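Local coordinates for protein anthranilate-CoA ligase (Stigmatella aurantiaca, PDB 4WV3) that belongs to the ANL superfamily of AMP-binding enzymes, combining a large N-terminal and a small C-terminal domain, and is modelled with a bound 5'-O-[(S)-[(2-aminobenzoyl)oxy](hydroxy)phosphoryl]adenosine, at residues Y99-R104 / L172-G177; E116-I121 / E132-I137; H436-E441 / E470-Q475. All blocks are in the same frame, centred on the assembly; numbering follows the deposited sequence.

Overall arrangement
From the N terminus, contact 1 opens on helix 96-105 and closes on strand 169-175, with 67 residues between its segments. Contact 2 is nested inside that loop: helix 118-122 meets strand 133-137 after a short connection. The two touch, since the Tyr99 ring packs on Leu120 and Ile121, with Tyr99 CE2 3.8 Å from Leu120 CD2. The centres of contact 1 and contact 2 lie about 16 Å apart. Contact 3 follows in series, within the C-terminal domain, where the turn before strand 439-448 meets helix 470-483. Its centre lies about 39 Å from that of contact 1 and 46 Å from that of contact 2, so it ties together a separate part of the fold.

Contact 1 (Y99-R104 / L172-G177); sequences YEYILR and LNYSSG
Tyr101 makes the first approach to Tyr174, and a loose one: CE2 of Tyr101 comes to 4.4 Å from CE1 of Tyr174. The ring planes stand nearly perpendicular, but the atoms meet at neither a clear face nor a clear edge, so this is peripheral apolar contact, not a stack. The next residue, Ile102, carries the contact. Its CG1 lies beside the backbone N (chi1 -67°), which leaves the CG2 methyl to reach over one face of the Tyr174 ring. That methyl is 3.6 Å from Tyr174 CE2 and 3.9 Å from the ring centroid, 28° off the normal, which defines a CH-pi contact. On the same face Ile102 CG1 sits nearer the rim, 4.1 Å from Tyr174 CG, and CD1 continues toward Tyr174 CB; the isoleucine thus spreads its branches over that face from CB to CE2. At the last residue, Arg104 NH2 forms a salt bridge one helical turn back to Glu100 OE2 at 2.7 Å, though weak as a hydrogen bond. Just past it, Asp105 takes the Tyr174 hydroxyl in a hydrogen bond, so the ring is held at its polar end as well as over its face. The arrangement joins helix 96-105 to strand 169-175, whose end leads through Ser175, which touches the bound ligand, into the Ser/Thr/Gly-rich signature loop (A3 motif) of ANL enzymes.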
# COMPACT_ATOMS: atom_id res chain seq x y z
N TYR A 99 -17.16 -6.60 5.11
CA TYR A 99 -16.60 -7.13 6.35
C TYR A 99 -17.12 -8.54 6.61
O TYR A 99 -16.42 -9.38 7.18
CB TYR A 99 -16.95 -6.22 7.53
CG TYR A 99 -16.17 -4.93 7.55
CD1 TYR A 99 -14.83 -4.89 7.19
CD2 TYR A 99 -16.78 -3.74 7.93
CE1 TYR A 99 -14.12 -3.71 7.21
CE2 TYR A 99 -16.08 -2.55 7.95
CZ TYR A 99 -14.75 -2.54 7.59
OH TYR A 99 -14.04 -1.36 7.61
N GLU A 100 -18.36 -8.79 6.20
CA GLU A 100 -18.99 -10.09 6.41
C GLU A 100 -18.30 -11.17 5.57
O GLU A 100 -18.10 -12.29 6.03
CB GLU A 100 -20.48 -10.04 6.06
CG GLU A 100 -21.21 -11.35 6.29
CD GLU A 100 -22.62 -11.34 5.72
OE1 GLU A 100 -23.42 -10.46 6.11
OE2 GLU A 100 -22.92 -12.21 4.88
N TYR A 101 -17.94 -10.82 4.34
CA TYR A 101 -17.24 -11.74 3.46
C TYR A 101 -15.88 -12.12 4.04
O TYR A 101 -15.53 -13.29 4.11
CB TYR A 101 -17.06 -11.14 2.07
CG TYR A 101 -16.18 -11.98 1.16
CD1 TYR A 101 -16.67 -13.10 0.52
CD2 TYR A 101 -14.84 -11.64 0.95
CE1 TYR A 101 -15.87 -13.87 -0.31
CE2 TYR A 101 -14.03 -12.40 0.13
CZ TYR A 101 -14.55 -13.51 -0.50
OH TYR A 101 -13.75 -14.27 -1.32
N ILE A 102 -15.12 -11.10 4.44
CA ILE A 102 -13.77 -11.31 4.97
C ILE A 102 -13.75 -12.20 6.21
O ILE A 102 -13.02 -13.19 6.25
CB ILE A 102 -13.09 -9.96 5.30
CG1 ILE A 102 -12.83 -9.17 4.01
CG2 ILE A 102 -11.78 -10.19 6.05
CD1 ILE A 102 -12.23 -7.80 4.25
N LEU A 103 -14.56 -11.86 7.20
CA LEU A 103 -14.59 -12.59 8.46
C LEU A 103 -15.05 -14.03 8.30
O LEU A 103 -14.61 -14.92 9.04
CB LEU A 103 -15.45 -11.86 9.49
CG LEU A 103 -14.93 -10.48 9.90
CD1 LEU A 103 -15.81 -9.86 10.97
CD2 LEU A 103 -13.49 -10.57 10.37
N ARG A 104 -15.94 -14.27 7.34
CA ARG A 104 -16.43 -15.61 7.08
C ARG A 104 -15.40 -16.42 6.30
O ARG A 104 -15.25 -17.62 6.50
CB ARG A 104 -17.75 -15.56 6.29
CG ARG A 104 -18.41 -16.92 6.10
CD ARG A 104 -19.44 -16.88 4.99
NE ARG A 104 -20.32 -15.72 5.09
CZ ARG A 104 -21.41 -15.67 5.84
NH1 ARG A 104 -21.77 -16.72 6.57
NH2 ARG A 104 -22.15 -14.57 5.88
N LEU A 172 -2.68 -12.42 6.80
CA LEU A 172 -3.59 -12.53 5.66
C LEU A 172 -4.14 -11.15 5.30
O LEU A 172 -4.90 -10.55 6.07
CB LEU A 172 -4.74 -13.49 5.98
CG LEU A 172 -5.82 -13.66 4.92
CD1 LEU A 172 -5.21 -14.15 3.61
CD2 LEU A 172 -6.89 -14.62 5.40
N ASN A 173 -3.74 -10.65 4.14
CA ASN A 173 -4.19 -9.33 3.68
C ASN A 173 -5.17 -9.42 2.52
O ASN A 173 -4.88 -10.03 1.50
CB ASN A 173 -2.98 -8.47 3.29
CG ASN A 173 -2.15 -8.06 4.49
OD1 ASN A 173 -2.40 -7.02 5.10
ND2 ASN A 173 -1.16 -8.88 4.83
N TYR A 174 -6.32 -8.78 2.69
CA TYR A 174 -7.35 -8.78 1.66
C TYR A 174 -7.22 -7.58 0.73
O TYR A 174 -7.63 -6.47 1.07
CB TYR A 174 -8.74 -8.84 2.28
CG TYR A 174 -9.13 -10.23 2.74
CD1 TYR A 174 -9.81 -11.10 1.89
CD2 TYR A 174 -8.80 -10.68 4.01
CE1 TYR A 174 -10.16 -12.37 2.30
CE2 TYR A 174 -9.15 -11.95 4.43
CZ TYR A 174 -9.83 -12.79 3.57
OH TYR A 174 -10.18 -14.06 3.98
N SER A 175 -6.64 -7.82 -0.44
CA SER A 175 -6.44 -6.77 -1.44
C SER A 175 -7.71 -6.56 -2.26
O SER A 175 -8.24 -7.50 -2.85
CB SER A 175 -5.28 -7.14 -2.36
OG SER A 175 -5.09 -6.16 -3.37
N SER A 176 -8.19 -5.32 -2.29
CA SER A 176 -9.39 -4.98 -3.04
C SER A 176 -9.20 -5.27 -4.53
O SER A 176 -8.19 -4.89 -5.13
CB SER A 176 -9.75 -3.51 -2.84
OG SER A 176 -8.71 -2.65 -3.29
N GLY A 177 -10.19 -5.94 -5.12
CA GLY A 177 -10.12 -6.32 -6.52
C GLY A 177 -10.99 -5.46 -7.42
O GLY A 177 -11.44 -4.38 -7.02

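Contact 2 (E116-I121 / E132-I137); sequences EFLPLI and EHIVVI
Leu118 and Val136 bring together helix 118-122 and strand 133-137, the second and third elements of a beta-alpha-beta unit that starts with strand 110-114 in the five-stranded parallel sheet. Their CA atoms, 7.6 Å apart, are the nearest backbone pair of the two segments. Every contact across the interface is apolar, and no hydrogen bond links the segments. Leu118 CG stands anti to the backbone N (chi1 -169°), which carries both methyls to the strand. The Leu118 side chain meets that of Val136 at about a right angle, and both of its methyls touch a single partner: CD1 and CD2 are each 3.9 Å from Val136 CG2. Leu118 CD1 also reaches Ile134, at 4.2 Å from CG2, so one leucine spans two residues on the same face of the strand. Backbone hydrogen bonds pair His133 and Val135 with strand 110-114 instead. Around the contact, Leu118 and Ile134 both pack on Val113, and Ile121 packs on Leu111, which places the helix over strand 110-114 as well. The remaining pair is a meeting of two isoleucines by different branches: the CG2 methyl of Ile121 stands 3.9 Å from the terminal CD1 of Ile134.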
# COMPACT_ATOMS: atom_id res chain seq x y z
N GLU A 116 -15.65 2.61 16.71
CA GLU A 116 -16.33 3.37 15.67
C GLU A 116 -16.70 2.49 14.47
O GLU A 116 -17.41 2.92 13.56
CB GLU A 116 -15.49 4.57 15.22
CG GLU A 116 -14.37 4.23 14.26
CD GLU A 116 -13.78 5.47 13.61
OE1 GLU A 116 -13.01 6.19 14.28
OE2 GLU A 116 -14.09 5.72 12.43
N PHE A 117 -16.20 1.26 14.48
CA PHE A 117 -16.51 0.28 13.44
C PHE A 117 -17.40 -0.81 14.01
O PHE A 117 -17.89 -1.67 13.28
CB PHE A 117 -15.22 -0.34 12.90
CG PHE A 117 -14.21 0.67 12.41
CD1 PHE A 117 -14.58 1.66 11.51
CD2 PHE A 117 -12.90 0.63 12.86
CE1 PHE A 117 -13.66 2.58 11.07
CE2 PHE A 117 -11.98 1.55 12.42
CZ PHE A 117 -12.36 2.53 11.52
N LEU A 118 -17.60 -0.76 15.33
CA LEU A 118 -18.42 -1.73 16.05
C LEU A 118 -19.85 -1.94 15.51
O LEU A 118 -20.30 -3.08 15.42
CB LEU A 118 -18.46 -1.39 17.55
CG LEU A 118 -19.05 -2.44 18.49
CD1 LEU A 118 -18.36 -3.78 18.30
CD2 LEU A 118 -18.93 -1.98 19.94
N PRO A 119 -20.56 -0.86 15.15
CA PRO A 119 -21.91 -1.11 14.61
C PRO A 119 -21.87 -1.70 13.20
O PRO A 119 -22.85 -2.31 12.76
CB PRO A 119 -22.55 0.28 14.59
CG PRO A 119 -21.41 1.23 14.55
CD PRO A 119 -20.31 0.59 15.32
N LEU A 120 -20.76 -1.51 12.50
CA LEU A 120 -20.59 -2.04 11.15
C LEU A 120 -20.41 -3.56 11.16
O LEU A 120 -20.54 -4.22 10.13
CB LEU A 120 -19.41 -1.36 10.46
CG LEU A 120 -19.75 -0.49 9.25
CD1 LEU A 120 -20.87 0.49 9.59
CD2 LEU A 120 -18.53 0.25 8.72
N ILE A 121 -20.10 -4.09 12.34
CA ILE A 121 -19.94 -5.53 12.55
C ILE A 121 -21.16 -6.08 13.28
O ILE A 121 -21.56 -7.23 13.11
CB ILE A 121 -18.63 -5.85 13.33
CG1 ILE A 121 -17.43 -5.95 12.38
CG2 ILE A 121 -18.74 -7.14 14.13
CD1 ILE A 121 -17.01 -4.64 11.77
N GLU A 132 -16.81 -15.78 17.77
CA GLU A 132 -17.25 -15.96 19.15
C GLU A 132 -16.98 -14.74 20.02
O GLU A 132 -17.86 -14.29 20.75
CB GLU A 132 -16.58 -17.19 19.77
CG GLU A 132 -16.98 -18.51 19.13
CD GLU A 132 -16.62 -19.70 19.99
OE1 GLU A 132 -16.80 -19.62 21.23
OE2 GLU A 132 -16.15 -20.73 19.45
N HIS A 133 -15.76 -14.21 19.96
CA HIS A 133 -15.36 -13.12 20.84
C HIS A 133 -15.00 -11.85 20.07
O HIS A 133 -14.16 -11.87 19.17
CB HIS A 133 -14.19 -13.55 21.72
CG HIS A 133 -14.46 -14.80 22.51
ND1 HIS A 133 -13.85 -16.00 22.22
CD2 HIS A 133 -15.27 -15.03 23.57
CE1 HIS A 133 -14.27 -16.92 23.07
NE2 HIS A 133 -15.13 -16.35 23.90
N ILE A 134 -15.62 -10.74 20.45
CA ILE A 134 -15.30 -9.45 19.88
C ILE A 134 -14.67 -8.54 20.92
O ILE A 134 -15.33 -8.13 21.88
CB ILE A 134 -16.56 -8.76 19.30
CG1 ILE A 134 -17.14 -9.60 18.16
CG2 ILE A 134 -16.22 -7.36 18.82
CD1 ILE A 134 -18.37 -8.99 17.52
N VAL A 135 -13.39 -8.23 20.74
CA VAL A 135 -12.68 -7.33 21.64
C VAL A 135 -12.68 -5.91 21.08
O VAL A 135 -12.29 -5.68 19.94
CB VAL A 135 -11.23 -7.78 21.87
CG1 VAL A 135 -10.50 -6.79 22.76
CG2 VAL A 135 -11.20 -9.17 22.47
N VAL A 136 -13.13 -4.95 21.89
CA VAL A 136 -13.33 -3.59 21.42
C VAL A 136 -12.28 -2.61 21.94
O VAL A 136 -12.02 -2.54 23.15
CB VAL A 136 -14.73 -3.07 21.79
CG1 VAL A 136 -14.91 -1.64 21.31
CG2 VAL A 136 -15.80 -3.97 21.19
N ILE A 137 -11.67 -1.87 21.03
CA ILE A 137 -10.71 -0.83 21.38
C ILE A 137 -11.41 0.53 21.44
O ILE A 137 -12.09 0.93 20.49
CB ILE A 137 -9.57 -0.74 20.35
CG1 ILE A 137 -8.88 -2.09 20.20
CG2 ILE A 137 -8.58 0.34 20.75
CD1 ILE A 137 -7.91 -2.14 19.04

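Contact 3 (H436-E441 / E470-Q475); sequences HPAVQE and EALIRQ
With chi1 at -167°, His436 swings its imidazole away from its own backbone N and out toward Gln475. Gln475, whose CG lies beside the backbone N and whose chain is extended beyond it, brings its amide oxygen to the ring edge. The two side chains cross at about a right angle, and the ring and amide planes are 35° apart. His436 NE2 donates to Gln475 OE1 at 3.0 Å with an N-H...O angle of 152°; the acceptor lies close to the ring plane, and the donor lies in the carbonyl plane, on a lone pair. At the second ring nitrogen, ND1 accepts from Ala438 N at 3.1 Å, with the donor tilted somewhat out of the ring plane. The ring is therefore gripped at both nitrogens, which limits its rotation, and the bonding pattern is consistent with a neutral imidazole protonated at NE2. The ND1 bond forms inside a type I beta turn from His436 to Val439, itself closed by Val439 N bonding to His436 O at 3.1 Å. Beside this polar bridge lies an apolar one: Leu472 CD1 comes from the helix to touch both the imidazole and the turn, 3.6 Å from His436 CE1 and 3.7 Å from Ala438 CB. Leu472 thus packs against the turn one helical turn before Gln475. The turn leads into strand 439-448, where Gln440 and Glu441 both face Ile461 in a classic beta bulge. Helix 470-483 lies against the three-stranded sheet of the C-terminal domain: Leu472 also touches Leu462 of strand 454-462, and with Ile473 it packs on Phe495 of strand 492-496.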
# COMPACT_ATOMS: atom_id res chain seq x y z
N HIS A 436 0.60 20.45 -16.41
CA HIS A 436 -0.09 21.73 -16.37
C HIS A 436 -0.39 22.11 -14.93
O HIS A 436 -0.97 21.31 -14.18
CB HIS A 436 -1.38 21.67 -17.19
CG HIS A 436 -1.98 23.02 -17.46
ND1 HIS A 436 -2.67 23.73 -16.50
CD2 HIS A 436 -1.99 23.78 -18.57
CE1 HIS A 436 -3.07 24.88 -17.01
NE2 HIS A 436 -2.68 24.93 -18.27
N PRO A 437 -0.01 23.33 -14.53
CA PRO A 437 -0.05 23.79 -13.13
C PRO A 437 -1.46 23.88 -12.54
O PRO A 437 -1.59 24.04 -11.33
CB PRO A 437 0.58 25.18 -13.20
CG PRO A 437 0.35 25.62 -14.60
CD PRO A 437 0.47 24.39 -15.43
N ALA A 438 -2.49 23.80 -13.38
CA ALA A 438 -3.86 23.91 -12.90
C ALA A 438 -4.44 22.54 -12.53
O ALA A 438 -5.47 22.45 -11.86
CB ALA A 438 -4.74 24.59 -13.95
N VAL A 439 -3.77 21.49 -12.97
CA VAL A 439 -4.22 20.12 -12.71
C VAL A 439 -3.61 19.56 -11.43
O VAL A 439 -2.39 19.50 -11.29
CB VAL A 439 -3.86 19.19 -13.88
CG1 VAL A 439 -4.31 17.76 -13.58
CG2 VAL A 439 -4.47 19.69 -15.17
N GLN A 440 -4.47 19.15 -10.50
CA GLN A 440 -4.02 18.53 -9.27
C GLN A 440 -3.73 17.05 -9.50
O GLN A 440 -2.67 16.54 -9.12
CB GLN A 440 -5.06 18.70 -8.16
CG GLN A 440 -4.66 18.08 -6.83
CD GLN A 440 -5.60 18.47 -5.71
OE1 GLN A 440 -6.36 19.43 -5.82
NE2 GLN A 440 -5.55 17.72 -4.61
N GLU A 441 -4.68 16.36 -10.13
CA GLU A 441 -4.51 14.97 -10.52
C GLU A 441 -5.54 14.62 -11.59
O GLU A 441 -6.47 15.39 -11.83
CB GLU A 441 -4.66 14.03 -9.32
CG GLU A 441 -6.00 14.13 -8.62
CD GLU A 441 -6.15 13.13 -7.50
OE1 GLU A 441 -5.35 12.17 -7.45
OE2 GLU A 441 -7.05 13.31 -6.65
N GLU A 470 -12.63 28.70 -21.01
CA GLU A 470 -12.41 28.49 -22.43
C GLU A 470 -10.91 28.44 -22.73
O GLU A 470 -10.47 27.72 -23.63
CB GLU A 470 -13.08 29.60 -23.24
CG GLU A 470 -13.37 29.25 -24.68
CD GLU A 470 -14.28 30.27 -25.35
OE1 GLU A 470 -14.85 31.11 -24.62
OE2 GLU A 470 -14.42 30.23 -26.59
N ALA A 471 -10.14 29.20 -21.97
CA ALA A 471 -8.69 29.24 -22.13
C ALA A 471 -8.04 27.98 -21.58
O ALA A 471 -7.13 27.42 -22.20
CB ALA A 471 -8.11 30.47 -21.46
N LEU A 472 -8.50 27.53 -20.42
CA LEU A 472 -7.92 26.37 -19.74
C LEU A 472 -8.00 25.11 -20.60
O LEU A 472 -7.03 24.37 -20.71
CB LEU A 472 -8.61 26.13 -18.40
CG LEU A 472 -8.02 25.01 -17.55
CD1 LEU A 472 -6.62 25.37 -17.09
CD2 LEU A 472 -8.92 24.70 -16.36
N ILE A 473 -9.17 24.87 -21.18
CA ILE A 473 -9.37 23.73 -22.07
C ILE A 473 -8.41 23.82 -23.25
O ILE A 473 -7.80 22.83 -23.65
CB ILE A 473 -10.81 23.68 -22.61
CG1 ILE A 473 -11.81 23.61 -21.45
CG2 ILE A 473 -11.00 22.49 -23.54
CD1 ILE A 473 -13.26 23.58 -21.89
N ARG A 474 -8.26 25.03 -23.79
CA ARG A 474 -7.37 25.27 -24.91
C ARG A 474 -5.90 25.05 -24.52
O ARG A 474 -5.13 24.48 -25.28
CB ARG A 474 -7.57 26.69 -25.44
CG ARG A 474 -6.65 27.08 -26.58
CD ARG A 474 -7.08 28.40 -27.20
NE ARG A 474 -7.30 29.43 -26.19
CZ ARG A 474 -8.36 30.23 -26.15
NH1 ARG A 474 -9.31 30.13 -27.07
NH2 ARG A 474 -8.47 31.14 -25.19
N GLN A 475 -5.54 25.50 -23.32
CA GLN A 475 -4.18 25.32 -22.81
C GLN A 475 -3.84 23.84 -22.64
O GLN A 475 -2.78 23.39 -23.07
CB GLN A 475 -3.99 26.05 -21.49
CG GLN A 475 -4.03 27.57 -21.60
CD GLN A 475 -3.83 28.26 -20.26
OE1 GLN A 475 -3.30 27.66 -19.32
NE2 GLN A 475 -4.26 29.51 -20.17